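PDB 6OSU: D-alanyl-D-alanine carboxypeptidase (Penicillin binding protein) family protein from Francisella tularensis subsp. tularensis, which probably removes the terminal D-alanine from peptidoglycan precursor peptides, as a penicillin-binding serine carboxypeptidase of the S11 family in cell wall biogenesis. Local coordinates for residues E34-A39 and S310-S315; S71-S76 and Q141-L146; P222-A227 and D256-Q261; P384-P389 and Q394-L399. All coordinates share one frame; numbering follows the deposited sequence.

Contact 1 of 4, residues E34-A39 and S310-S315; sequences ELDAPA and SAKRDS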
loop_
_atom_site.group_PDB
_atom_site.type_symbol
_atom_site.label_atom_id
_atom_site.label_comp_id
_atom_site.label_asym_id
_atom_site.label_seq_id
_atom_site.Cartn_x
_atom_site.Cartn_y
_atom_site.Cartn_z
ATOM N N GLU A 34 13.757 -5.070 -14.466
ATOM C CA GLU A 34 13.421 -6.381 -15.008
ATOM C C GLU A 34 13.395 -7.406 -13.885
ATOM O O GLU A 34 14.408 -7.618 -13.210
ATOM C CB GLU A 34 14.416 -6.814 -16.088
ATOM C CG GLU A 34 14.069 -6.356 -17.495
ATOM C CD GLU A 34 14.752 -7.200 -18.561
ATOM O OE1 GLU A 34 14.986 -8.403 -18.311
ATOM O OE2 GLU A 34 15.058 -6.662 -19.646
ATOM N N LEU A 35 12.242 -8.034 -13.690
ATOM C CA LEU A 35 12.081 -9.194 -12.830
ATOM C C LEU A 35 11.459 -10.313 -13.652
ATOM O O LEU A 35 10.935 -10.089 -14.746
ATOM C CB LEU A 35 11.201 -8.873 -11.614
ATOM C CG LEU A 35 11.341 -7.499 -10.952
ATOM C CD1 LEU A 35 10.293 -7.337 -9.862
ATOM C CD2 LEU A 35 12.736 -7.298 -10.390
ATOM N N ASP A 36 11.517 -11.534 -13.127
ATOM C CA ASP A 36 10.849 -12.655 -13.775
ATOM C C ASP A 36 9.486 -12.948 -13.161
ATOM O O ASP A 36 8.893 -13.990 -13.460
ATOM C CB ASP A 36 11.741 -13.905 -13.759
ATOM C CG ASP A 36 12.147 -14.337 -12.361
ATOM O OD1 ASP A 36 11.385 -14.104 -11.399
ATOM O OD2 ASP A 36 13.244 -14.921 -12.232
ATOM N N ALA A 37 8.986 -12.064 -12.304
ATOM C CA ALA A 37 7.612 -12.176 -11.845
ATOM C C ALA A 37 6.667 -11.926 -13.017
ATOM O O ALA A 37 6.886 -11.000 -13.804
ATOM C CB ALA A 37 7.326 -11.186 -10.720
ATOM N N PRO A 38 5.628 -12.745 -13.176
ATOM C CA PRO A 38 4.665 -12.505 -14.263
ATOM C C PRO A 38 3.929 -11.175 -14.161
ATOM O O PRO A 38 3.398 -10.708 -15.176
ATOM C CB PRO A 38 3.699 -13.691 -14.148
ATOM C CG PRO A 38 3.931 -14.266 -12.780
ATOM C CD PRO A 38 5.363 -14.000 -12.458
ATOM N N ALA A 39 3.876 -10.550 -12.984
ATOM C CA ALA A 39 3.181 -9.279 -12.838
ATOM C C ALA A 39 3.690 -8.554 -11.601
ATOM O O ALA A 39 4.026 -9.182 -10.594
ATOM C CB ALA A 39 1.664 -9.479 -12.740
ATOM N N SER A 310 9.393 -18.220 -2.552
ATOM C CA SER A 310 9.270 -17.159 -1.558
ATOM C C SER A 310 10.516 -16.284 -1.538
ATOM O O SER A 310 10.425 -15.066 -1.345
ATOM C CB SER A 310 9.004 -17.758 -0.176
ATOM O OG SER A 310 9.923 -18.792 0.120
ATOM N N ALA A 311 11.688 -16.886 -1.751
ATOM C CA ALA A 311 12.926 -16.117 -1.773
ATOM C C ALA A 311 12.928 -15.109 -2.916
ATOM O O ALA A 311 13.379 -13.970 -2.747
ATOM C CB ALA A 311 14.127 -17.058 -1.882
ATOM N N LYS A 312 12.426 -15.508 -4.087
ATOM C CA LYS A 312 12.302 -14.564 -5.193
ATOM C C LYS A 312 11.216 -13.534 -4.918
ATOM O O LYS A 312 11.369 -12.358 -5.266
ATOM C CB LYS A 312 12.014 -15.309 -6.493
ATOM C CG LYS A 312 13.242 -15.850 -7.199
ATOM C CD LYS A 312 12.818 -16.696 -8.383
ATOM C CE LYS A 312 13.803 -16.600 -9.531
ATOM N NZ LYS A 312 13.251 -17.244 -10.756
ATOM N N ARG A 313 10.110 -13.961 -4.303
ATOM C CA ARG A 313 9.058 -13.029 -3.905
ATOM C C ARG A 313 9.610 -11.914 -3.026
ATOM O O ARG A 313 9.274 -10.738 -3.211
ATOM C CB ARG A 313 7.954 -13.790 -3.172
ATOM C CG ARG A 313 6.918 -12.921 -2.483
ATOM C CD ARG A 313 6.207 -13.706 -1.387
ATOM N NE ARG A 313 7.091 -13.946 -0.250
ATOM C CZ ARG A 313 6.876 -14.859 0.690
ATOM N NH1 ARG A 313 5.804 -15.637 0.632
ATOM N NH2 ARG A 313 7.740 -15.001 1.688
ATOM N N ASP A 314 10.463 -12.267 -2.063
ATOM C CA ASP A 314 11.063 -11.265 -1.191
ATOM C C ASP A 314 12.183 -10.510 -1.894
ATOM O O ASP A 314 12.328 -9.296 -1.710
ATOM C CB ASP A 314 11.578 -11.930 0.083
ATOM C CG ASP A 314 10.469 -12.583 0.884
ATOM O OD1 ASP A 314 9.327 -12.073 0.834
ATOM O OD2 ASP A 314 10.733 -13.603 1.557
ATOM N N SER A 315 12.978 -11.211 -2.705
ATOM C CA SER A 315 14.062 -10.561 -3.435
ATOM C C SER A 315 13.524 -9.521 -4.411
ATOM O O SER A 315 13.998 -8.380 -4.446
ATOM C CB SER A 315 14.897 -11.614 -4.167
ATOM O OG SER A 315 15.793 -11.019 -5.089
#

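Contact 2 of 4, residues S71-S76 and Q141-L146; sequences SYIVAS and QAFTDL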
loop_
_atom_site.group_PDB
_atom_site.type_symbol
_atom_site.label_atom_id
_atom_site.label_comp_id
_atom_site.label_asym_id
_atom_site.label_seq_id
_atom_site.Cartn_x
_atom_site.Cartn_y
_atom_site.Cartn_z
ATOM N N SER A 71 -9.855 -8.049 5.852
ATOM C CA SER A 71 -9.379 -7.146 6.894
ATOM C C SER A 71 -9.815 -5.711 6.625
ATOM O O SER A 71 -10.099 -4.955 7.561
ATOM C CB SER A 71 -7.857 -7.231 6.997
ATOM O OG SER A 71 -7.372 -6.323 7.969
ATOM N N TYR A 72 -9.860 -5.315 5.350
ATOM C CA TYR A 72 -10.329 -3.978 4.992
ATOM C C TYR A 72 -11.750 -3.745 5.495
ATOM O O TYR A 72 -12.053 -2.700 6.083
ATOM C CB TYR A 72 -10.257 -3.801 3.473
ATOM C CG TYR A 72 -10.613 -2.423 2.961
ATOM C CD1 TYR A 72 -9.621 -1.494 2.674
ATOM C CD2 TYR A 72 -11.938 -2.057 2.744
ATOM C CE1 TYR A 72 -9.936 -0.237 2.198
ATOM C CE2 TYR A 72 -12.264 -0.803 2.268
ATOM C CZ TYR A 72 -11.261 0.103 1.996
ATOM O OH TYR A 72 -11.583 1.353 1.525
ATOM N N ILE A 73 -12.639 -4.710 5.267
ATOM C CA ILE A 73 -14.026 -4.556 5.688
ATOM C C ILE A 73 -14.136 -4.560 7.211
ATOM O O ILE A 73 -14.966 -3.846 7.788
ATOM C CB ILE A 73 -14.882 -5.656 5.038
ATOM C CG1 ILE A 73 -15.016 -5.388 3.538
ATOM C CG2 ILE A 73 -16.234 -5.756 5.712
ATOM C CD1 ILE A 73 -15.640 -6.518 2.762
ATOM N N VAL A 74 -13.296 -5.349 7.884
ATOM C CA VAL A 74 -13.303 -5.379 9.346
ATOM C C VAL A 74 -12.947 -4.009 9.909
ATOM O O VAL A 74 -13.594 -3.511 10.838
ATOM C CB VAL A 74 -12.346 -6.467 9.871
ATOM C CG1 VAL A 74 -12.223 -6.380 11.396
ATOM C CG2 VAL A 74 -12.820 -7.851 9.444
ATOM N N ALA A 75 -11.907 -3.378 9.353
ATOM C CA ALA A 75 -11.521 -2.046 9.814
ATOM C C ALA A 75 -12.639 -1.039 9.583
ATOM O O ALA A 75 -12.892 -0.176 10.432
ATOM C CB ALA A 75 -10.242 -1.591 9.110
ATOM N N SER A 76 -13.323 -1.143 8.440
ATOM C CA SER A 76 -14.400 -0.214 8.115
ATOM C C SER A 76 -15.547 -0.315 9.113
ATOM O O SER A 76 -16.111 0.704 9.527
ATOM C CB SER A 76 -14.898 -0.474 6.693
ATOM O OG SER A 76 -16.208 0.036 6.518
ATOM N N GLN A 141 -20.792 -16.698 2.299
ATOM C CA GLN A 141 -21.222 -16.297 0.961
ATOM C C GLN A 141 -21.673 -14.842 0.943
ATOM O O GLN A 141 -21.277 -14.068 0.061
ATOM C CB GLN A 141 -22.347 -17.206 0.465
ATOM C CG GLN A 141 -21.919 -18.623 0.116
ATOM C CD GLN A 141 -21.954 -19.558 1.312
ATOM O OE1 GLN A 141 -22.136 -19.124 2.451
ATOM N NE2 GLN A 141 -21.787 -20.853 1.055
ATOM N N ALA A 142 -22.510 -14.452 1.908
ATOM C CA ALA A 142 -22.942 -13.061 1.993
ATOM C C ALA A 142 -21.756 -12.125 2.189
ATOM O O ALA A 142 -21.716 -11.030 1.617
ATOM C CB ALA A 142 -23.954 -12.894 3.125
ATOM N N PHE A 143 -20.771 -12.544 2.989
ATOM C CA PHE A 143 -19.596 -11.706 3.194
ATOM C C PHE A 143 -18.796 -11.563 1.907
ATOM O O PHE A 143 -18.257 -10.486 1.622
ATOM C CB PHE A 143 -18.723 -12.279 4.309
ATOM C CG PHE A 143 -17.593 -11.377 4.711
ATOM C CD1 PHE A 143 -17.783 -10.394 5.670
ATOM C CD2 PHE A 143 -16.344 -11.502 4.120
ATOM C CE1 PHE A 143 -16.744 -9.554 6.040
ATOM C CE2 PHE A 143 -15.302 -10.667 4.482
ATOM C CZ PHE A 143 -15.500 -9.690 5.446
ATOM N N THR A 144 -18.707 -12.637 1.120
ATOM C CA THR A 144 -18.014 -12.553 -0.161
ATOM C C THR A 144 -18.692 -11.548 -1.083
ATOM O O THR A 144 -18.017 -10.784 -1.784
ATOM C CB THR A 144 -17.952 -13.932 -0.817
ATOM O OG1 THR A 144 -17.328 -14.857 0.081
ATOM C CG2 THR A 144 -17.147 -13.874 -2.108
ATOM N N ASP A 145 -20.031 -11.529 -1.085
ATOM C CA ASP A 145 -20.762 -10.524 -1.854
ATOM C C ASP A 145 -20.407 -9.118 -1.394
ATOM O O ASP A 145 -20.242 -8.208 -2.217
ATOM C CB ASP A 145 -22.269 -10.756 -1.730
ATOM C CG ASP A 145 -22.744 -11.944 -2.536
ATOM O OD1 ASP A 145 -22.261 -12.116 -3.678
ATOM O OD2 ASP A 145 -23.597 -12.704 -2.030
ATOM N N LEU A 146 -20.286 -8.922 -0.081
ATOM C CA LEU A 146 -19.861 -7.625 0.430
ATOM C C LEU A 146 -18.444 -7.291 -0.027
ATOM O O LEU A 146 -18.147 -6.136 -0.360
ATOM C CB LEU A 146 -19.953 -7.615 1.952
ATOM C CG LEU A 146 -19.509 -6.322 2.628
ATOM C CD1 LEU A 146 -20.493 -5.199 2.338
ATOM C CD2 LEU A 146 -19.357 -6.558 4.113
#

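Contact 3 of 4, residues P222-A227 and D256-Q261; sequences PKFDRA and DNFVLQ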
loop_
_atom_site.group_PDB
_atom_site.type_symbol
_atom_site.label_atom_id
_atom_site.label_comp_id
_atom_site.label_asym_id
_atom_site.label_seq_id
_atom_site.Cartn_x
_atom_site.Cartn_y
_atom_site.Cartn_z
ATOM N N PRO A 222 9.691 -17.404 28.486
ATOM C CA PRO A 222 9.181 -18.672 29.017
ATOM C C PRO A 222 9.807 -19.861 28.309
ATOM O O PRO A 222 10.363 -19.754 27.214
ATOM C CB PRO A 222 7.674 -18.600 28.739
ATOM C CG PRO A 222 7.398 -17.164 28.414
ATOM C CD PRO A 222 8.646 -16.656 27.773
ATOM N N LYS A 223 9.707 -21.014 28.959
ATOM C CA LYS A 223 10.206 -22.267 28.410
ATOM C C LYS A 223 9.026 -23.077 27.891
ATOM O O LYS A 223 8.087 -23.365 28.642
ATOM C CB LYS A 223 10.983 -23.057 29.461
ATOM C CG LYS A 223 11.633 -24.322 28.929
ATOM C CD LYS A 223 13.133 -24.309 29.180
ATOM C CE LYS A 223 13.755 -25.665 28.892
ATOM N NZ LYS A 223 15.193 -25.700 29.278
ATOM N N PHE A 224 9.075 -23.436 26.611
ATOM C CA PHE A 224 8.021 -24.203 25.969
ATOM C C PHE A 224 8.546 -25.574 25.575
ATOM O O PHE A 224 9.669 -25.697 25.073
ATOM C CB PHE A 224 7.481 -23.479 24.730
ATOM C CG PHE A 224 6.869 -22.143 25.029
ATOM C CD1 PHE A 224 7.565 -20.974 24.777
ATOM C CD2 PHE A 224 5.599 -22.056 25.572
ATOM C CE1 PHE A 224 7.003 -19.743 25.054
ATOM C CE2 PHE A 224 5.033 -20.827 25.855
ATOM C CZ PHE A 224 5.735 -19.670 25.594
ATOM N N ASP A 225 7.736 -26.604 25.815
ATOM C CA ASP A 225 8.040 -27.929 25.295
ATOM C C ASP A 225 8.080 -27.888 23.772
ATOM O O ASP A 225 7.156 -27.384 23.126
ATOM C CB ASP A 225 6.998 -28.940 25.771
ATOM C CG ASP A 225 7.381 -30.369 25.440
ATOM O OD1 ASP A 225 8.594 -30.655 25.357
ATOM O OD2 ASP A 225 6.472 -31.206 25.255
ATOM N N ARG A 226 9.165 -28.415 23.200
ATOM C CA ARG A 226 9.342 -28.360 21.752
ATOM C C ARG A 226 8.251 -29.136 21.023
ATOM O O ARG A 226 7.771 -28.706 19.968
ATOM C CB ARG A 226 10.727 -28.892 21.380
ATOM C CG ARG A 226 11.126 -30.157 22.136
ATOM C CD ARG A 226 12.640 -30.271 22.280
ATOM N NE ARG A 226 13.025 -31.057 23.453
ATOM C CZ ARG A 226 13.777 -32.155 23.417
ATOM N NH1 ARG A 226 14.248 -32.607 22.263
ATOM N NH2 ARG A 226 14.068 -32.796 24.542
ATOM N N ALA A 227 7.826 -30.270 21.584
ATOM C CA ALA A 227 6.935 -31.172 20.863
ATOM C C ALA A 227 5.466 -30.796 21.011
ATOM O O ALA A 227 4.676 -31.047 20.095
ATOM C CB ALA A 227 7.155 -32.608 21.333
ATOM N N ASP A 256 -0.201 -24.467 30.209
ATOM C CA ASP A 256 -1.004 -23.874 29.147
ATOM C C ASP A 256 -0.355 -24.099 27.787
ATOM O O ASP A 256 0.863 -23.993 27.634
ATOM C CB ASP A 256 -1.188 -22.379 29.407
ATOM C CG ASP A 256 -2.282 -22.094 30.418
ATOM O OD1 ASP A 256 -3.212 -21.329 30.087
ATOM O OD2 ASP A 256 -2.226 -22.660 31.532
ATOM N N ASN A 257 -1.175 -24.415 26.791
ATOM C CA ASN A 257 -0.672 -24.681 25.452
ATOM C C ASN A 257 -0.508 -23.375 24.687
ATOM O O ASN A 257 -1.441 -22.571 24.610
ATOM C CB ASN A 257 -1.604 -25.621 24.691
ATOM C CG ASN A 257 -1.099 -25.925 23.297
ATOM O OD1 ASN A 257 -0.173 -26.715 23.121
ATOM N ND2 ASN A 257 -1.707 -25.301 22.296
ATOM N N PHE A 258 0.673 -23.179 24.113
ATOM C CA PHE A 258 0.995 -21.970 23.369
ATOM C C PHE A 258 1.431 -22.325 21.956
ATOM O O PHE A 258 2.186 -23.282 21.748
ATOM C CB PHE A 258 2.102 -21.175 24.061
ATOM C CG PHE A 258 1.602 -20.163 25.050
ATOM C CD1 PHE A 258 1.235 -20.543 26.329
ATOM C CD2 PHE A 258 1.515 -18.826 24.702
ATOM C CE1 PHE A 258 0.782 -19.611 27.242
ATOM C CE2 PHE A 258 1.063 -17.888 25.610
ATOM C CZ PHE A 258 0.699 -18.282 26.884
ATOM N N VAL A 259 0.945 -21.552 20.990
ATOM C CA VAL A 259 1.388 -21.626 19.602
ATOM C C VAL A 259 2.135 -20.339 19.286
ATOM O O VAL A 259 1.653 -19.242 19.596
ATOM C CB VAL A 259 0.210 -21.834 18.636
ATOM C CG1 VAL A 259 0.714 -21.920 17.208
ATOM C CG2 VAL A 259 -0.569 -23.087 19.006
ATOM N N LEU A 260 3.312 -20.471 18.683
ATOM C CA LEU A 260 4.180 -19.340 18.379
ATOM C C LEU A 260 4.464 -19.334 16.887
ATOM O O LEU A 260 4.998 -20.310 16.351
ATOM C CB LEU A 260 5.482 -19.428 19.178
ATOM C CG LEU A 260 5.304 -19.566 20.691
ATOM C CD1 LEU A 260 6.265 -20.598 21.256
ATOM C CD2 LEU A 260 5.496 -18.222 21.374
ATOM N N GLN A 261 4.097 -18.245 16.215
ATOM C CA GLN A 261 4.296 -18.129 14.779
ATOM C C GLN A 261 4.842 -16.752 14.446
ATOM O O GLN A 261 4.454 -15.753 15.059
ATOM C CB GLN A 261 2.995 -18.355 14.002
ATOM C CG GLN A 261 2.111 -19.450 14.560
ATOM C CD GLN A 261 1.061 -19.896 13.571
ATOM O OE1 GLN A 261 1.382 -20.277 12.447
ATOM N NE2 GLN A 261 -0.201 -19.845 13.979
#

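Contact 4 of 4, residues P384-P389 and Q394-L399; sequences PNLNAP and QTVGNL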
loop_
_atom_site.group_PDB
_atom_site.type_symbol
_atom_site.label_atom_id
_atom_site.label_comp_id
_atom_site.label_asym_id
_atom_site.label_seq_id
_atom_site.Cartn_x
_atom_site.Cartn_y
_atom_site.Cartn_z
ATOM N N PRO A 384 -3.702 26.107 -30.316
ATOM C CA PRO A 384 -3.139 26.859 -31.452
ATOM C C PRO A 384 -4.164 27.684 -32.204
ATOM O O PRO A 384 -3.779 28.622 -32.914
ATOM C CB PRO A 384 -2.542 25.762 -32.344
ATOM C CG PRO A 384 -3.267 24.517 -31.956
ATOM C CD PRO A 384 -3.569 24.651 -30.492
ATOM N N ASN A 385 -5.454 27.370 -32.075
ATOM C CA ASN A 385 -6.521 28.116 -32.731
ATOM C C ASN A 385 -7.202 29.098 -31.785
ATOM O O ASN A 385 -8.394 29.385 -31.935
ATOM C CB ASN A 385 -7.545 27.152 -33.325
ATOM C CG ASN A 385 -6.899 26.038 -34.119
ATOM O OD1 ASN A 385 -6.972 24.869 -33.740
ATOM N ND2 ASN A 385 -6.254 26.393 -35.223
ATOM N N LEU A 386 -6.465 29.616 -30.808
ATOM C CA LEU A 386 -7.012 30.552 -29.836
ATOM C C LEU A 386 -6.921 31.969 -30.389
ATOM O O LEU A 386 -5.826 32.451 -30.699
ATOM C CB LEU A 386 -6.263 30.447 -28.509
ATOM C CG LEU A 386 -6.820 31.294 -27.367
ATOM C CD1 LEU A 386 -8.227 30.836 -27.014
ATOM C CD2 LEU A 386 -5.909 31.239 -26.152
ATOM N N ASN A 387 -8.068 32.631 -30.506
ATOM C CA ASN A 387 -8.114 34.024 -30.918
ATOM C C ASN A 387 -9.114 34.764 -30.042
ATOM O O ASN A 387 -9.995 34.162 -29.422
ATOM C CB ASN A 387 -8.480 34.172 -32.404
ATOM C CG ASN A 387 -9.455 33.109 -32.875
ATOM O OD1 ASN A 387 -10.619 33.098 -32.475
ATOM N ND2 ASN A 387 -8.985 32.213 -33.737
ATOM N N ALA A 388 -8.957 36.083 -29.985
ATOM C CA ALA A 388 -9.878 36.903 -29.223
ATOM C C ALA A 388 -11.234 36.959 -29.926
ATOM O O ALA A 388 -11.306 36.917 -31.157
ATOM C CB ALA A 388 -9.316 38.311 -29.052
ATOM N N PRO A 389 -12.335 37.072 -29.163
ATOM C CA PRO A 389 -12.415 37.248 -27.706
ATOM C C PRO A 389 -12.295 35.963 -26.884
ATOM O O PRO A 389 -12.601 34.874 -27.371
ATOM C CB PRO A 389 -13.804 37.861 -27.520
ATOM C CG PRO A 389 -14.606 37.254 -28.618
ATOM C CD PRO A 389 -13.668 37.120 -29.792
ATOM N N GLN A 394 -12.798 30.582 -19.465
ATOM C CA GLN A 394 -12.697 29.796 -20.684
ATOM C C GLN A 394 -11.379 29.029 -20.704
ATOM O O GLN A 394 -10.333 29.554 -20.309
ATOM C CB GLN A 394 -12.807 30.706 -21.908
ATOM C CG GLN A 394 -12.610 30.018 -23.249
ATOM C CD GLN A 394 -12.726 30.992 -24.410
ATOM O OE1 GLN A 394 -13.411 32.009 -24.314
ATOM N NE2 GLN A 394 -12.046 30.688 -25.512
ATOM N N THR A 395 -11.437 27.778 -21.152
ATOM C CA THR A 395 -10.247 26.939 -21.225
ATOM C C THR A 395 -9.422 27.334 -22.445
ATOM O O THR A 395 -9.906 27.261 -23.579
ATOM C CB THR A 395 -10.638 25.465 -21.290
ATOM O OG1 THR A 395 -11.492 25.146 -20.184
ATOM C CG2 THR A 395 -9.398 24.584 -21.242
ATOM N N VAL A 396 -8.176 27.748 -22.215
ATOM C CA VAL A 396 -7.318 28.253 -23.283
ATOM C C VAL A 396 -6.150 27.337 -23.597
ATOM O O VAL A 396 -5.444 27.582 -24.589
ATOM C CB VAL A 396 -6.795 29.668 -22.966
ATOM C CG1 VAL A 396 -7.935 30.673 -22.996
ATOM C CG2 VAL A 396 -6.097 29.682 -21.619
ATOM N N GLY A 397 -5.912 26.308 -22.797
ATOM C CA GLY A 397 -4.802 25.410 -23.073
ATOM C C GLY A 397 -4.435 24.605 -21.836
ATOM O O GLY A 397 -5.263 24.389 -20.951
ATOM N N ASN A 398 -3.177 24.171 -21.808
ATOM C CA ASN A 398 -2.641 23.343 -20.738
ATOM C C ASN A 398 -1.431 24.014 -20.104
ATOM O O ASN A 398 -0.589 24.586 -20.806
ATOM C CB ASN A 398 -2.222 21.964 -21.260
ATOM C CG ASN A 398 -3.391 21.138 -21.751
ATOM O OD1 ASN A 398 -4.440 21.077 -21.110
ATOM N ND2 ASN A 398 -3.211 20.488 -22.893
ATOM N N LEU A 399 -1.342 23.938 -18.779
ATOM C CA LEU A 399 -0.071 24.182 -18.110
ATOM C C LEU A 399 0.769 22.918 -18.220
ATOM O O LEU A 399 0.295 21.819 -17.919
ATOM C CB LEU A 399 -0.267 24.575 -16.645
ATOM C CG LEU A 399 1.014 25.022 -15.926
ATOM C CD1 LEU A 399 0.715 26.140 -14.944
ATOM C CD2 LEU A 399 1.707 23.869 -15.206
#

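Contact 1 of 4, residues E34-A39 and S310-S315
The flat carboxylate of D36 receives the ammonium group of K312 from above its plane: NZ stands 42° out of that plane as it donates a hydrogen bond to OD2. With K312 NZ and D36 OD2 2.8 Å apart, the pair is a salt bridge, and it is one-sided, since D36 OD1 lies 3.7 Å from the same NZ. The other flat group, the guanidinium of R313, takes no part in the bridge; the CB of S310 lies over one of its faces, and the carboxylate of D314 sits at its edge, where R313 NE donates to D314 OD1 at 3.1 Å. Lysine and aspartate side chains cross nearly at a right angle, the D36 carboxylate swung between its own backbone N and carbonyl carbon (chi1 58°). In this penicillin-binding-protein fold the bridge ties the loop leading into strand 39-44 to the first turn of helix 310-327, which follows strand 298-307; these two strands are neighbours in the five-stranded antiparallel sheet. E316, one turn further along the helix, brings a like charge close to D36 OD1, a repulsion that the bridge to K312 probably eases on the D36 side.

Contact 2 of 4, residues S71-S76 and Q141-L146
I73 and F143 meet because their first torsions send each side chain into the gap between two helices: I73 holds CG2 anti to its backbone N, with CG1 beside that N (chi1 -71°), while the F143 ring swings out anti to its own N (chi1 -172°). The contact is helix-helix packing in the helical part of the transpeptidase-like fold shared by penicillin-binding proteins and serine beta-lactamases. It joins helix 66-79, which follows the predicted nucleophile S64 and carries the predicted proton acceptor K67, to helix 140-154. The I73 and F143 side chains come from opposite directions, and CG2 of I73 reaches CE1 of F143 at 3.8 Å, approaching the ring obliquely. L146, one turn after F143, closes on the same isoleucine. Both branches of I73 are therefore used: CG2 touches both the ring and L146, and CD1 packs against L146. Only carbon atoms touch here, and the nearest CA atoms, those of I73 and L146, remain 8.4 Å apart. Helix 126-137 adds A133 and I136 to the surroundings of F143, whose side chain lies about 9 Å from that of K67. At the L146 end, CD2 lies 3.6 Å from I73 CG2, and CG lies 3.9 Å from I73 CD1.

Contact 3 of 4, residues P222-A227 and D256-Q261
F224 packs tightly against F258 along one side of its ring, CE2 lying 3.5 Å from F258 CB and 3.6 Å from F258 CG. The two rings are inclined at 49° with centroids 5.5 Å apart, an oblique meeting in which the first ring leans on the root of the second. L260 takes up a face of the F224 ring: its CD1 makes a CH-pi contact 4.1 Å from the centroid and 23° off the ring normal, displaced toward the CD1 and CE1 rim. F224 places its ring there by keeping CG beside the backbone N (chi1 -61°). The other side of the contact is looser. Along 225-227 the chain draws away from 256-261 and leaves R226 and A227 exposed, while V259, alternating with its neighbours along the strand, points away from F224. The pairing lays the short hairpin of strands 223-224 and 231-233 against edge strand 258-262 of a three-stranded antiparallel sheet, and backbone bonds of D256 with V231 and F258 with G229 join the two; R217 of helix 214-220 also touches F224 and L260. Since the side chains meeting across the segments are apolar, they impose no polar pairing, and their share of the hold is non-directional ring, methylene and methyl packing.

Contact 4 of 4, residues P384-P389 and Q394-L399
Apolar packing dominates, with L386 setting its two methyls against V396. CD2 of L386 lies 3.7 Å from V396 CB and 3.8 Å from V396 CG1, while its CD1 comes within 4.0 Å of the same CG1. The leucine reaches across with CG anti to its backbone N (chi1 -175°), and on the valine it is the branch beside the backbone N that receives both methyls. Here the main chains are nearest, the CA atoms of L386 and V396 being 7.0 Å apart.

Polar groups contribute more loosely. The extended Q394 chain runs past L386 in the opposite direction and brings its NE2 to 4.1 Å from L386 CD1, a van der Waals contact that leaves the amide to bond by its other end: Q394 OE1 accepts from the backbone N of K391, in the short link between the two segments. P389, preceded by a cis peptide bond, merely borders this amide.

Backbone bonds hold both segments in place. V396 pairs with N383, just ahead of the 384-389 segment, which joins the two arms of the connection; beyond them, V396 also pairs with V415, Q394 with A417, and A388 with P348. Together the segments form a beta-hairpin connection with a long irregular loop, linking strand 376-382 to its antiparallel neighbour 395-403 in the beta-rich C-terminal domain of PBP5-type carboxypeptidases.

Contacts 1, 2 and 3 belong to the carboxypeptidase portion, and contact 4 to the PBP5-type C-terminal domain. Along the chain, contact 1 spans the catalytic portion from its entry loop to helix 310-327, enclosing contact 2 and then contact 3; contact 4 follows. None touches another. The centres of contacts 1 and 2 lie about 29 Å apart, with contact 1 beside the five-stranded sheet that holds strands 39-44 and 298-307 and contact 2 among the helices. Centre to centre, contact 3 is about 33 Å from contact 2 and about 73 Å from contact 4. Contact 1 thus closes the long catalytic portion end to end, while contact 4 keeps to its own domain, its nearest atoms about 30 Å or more from the others.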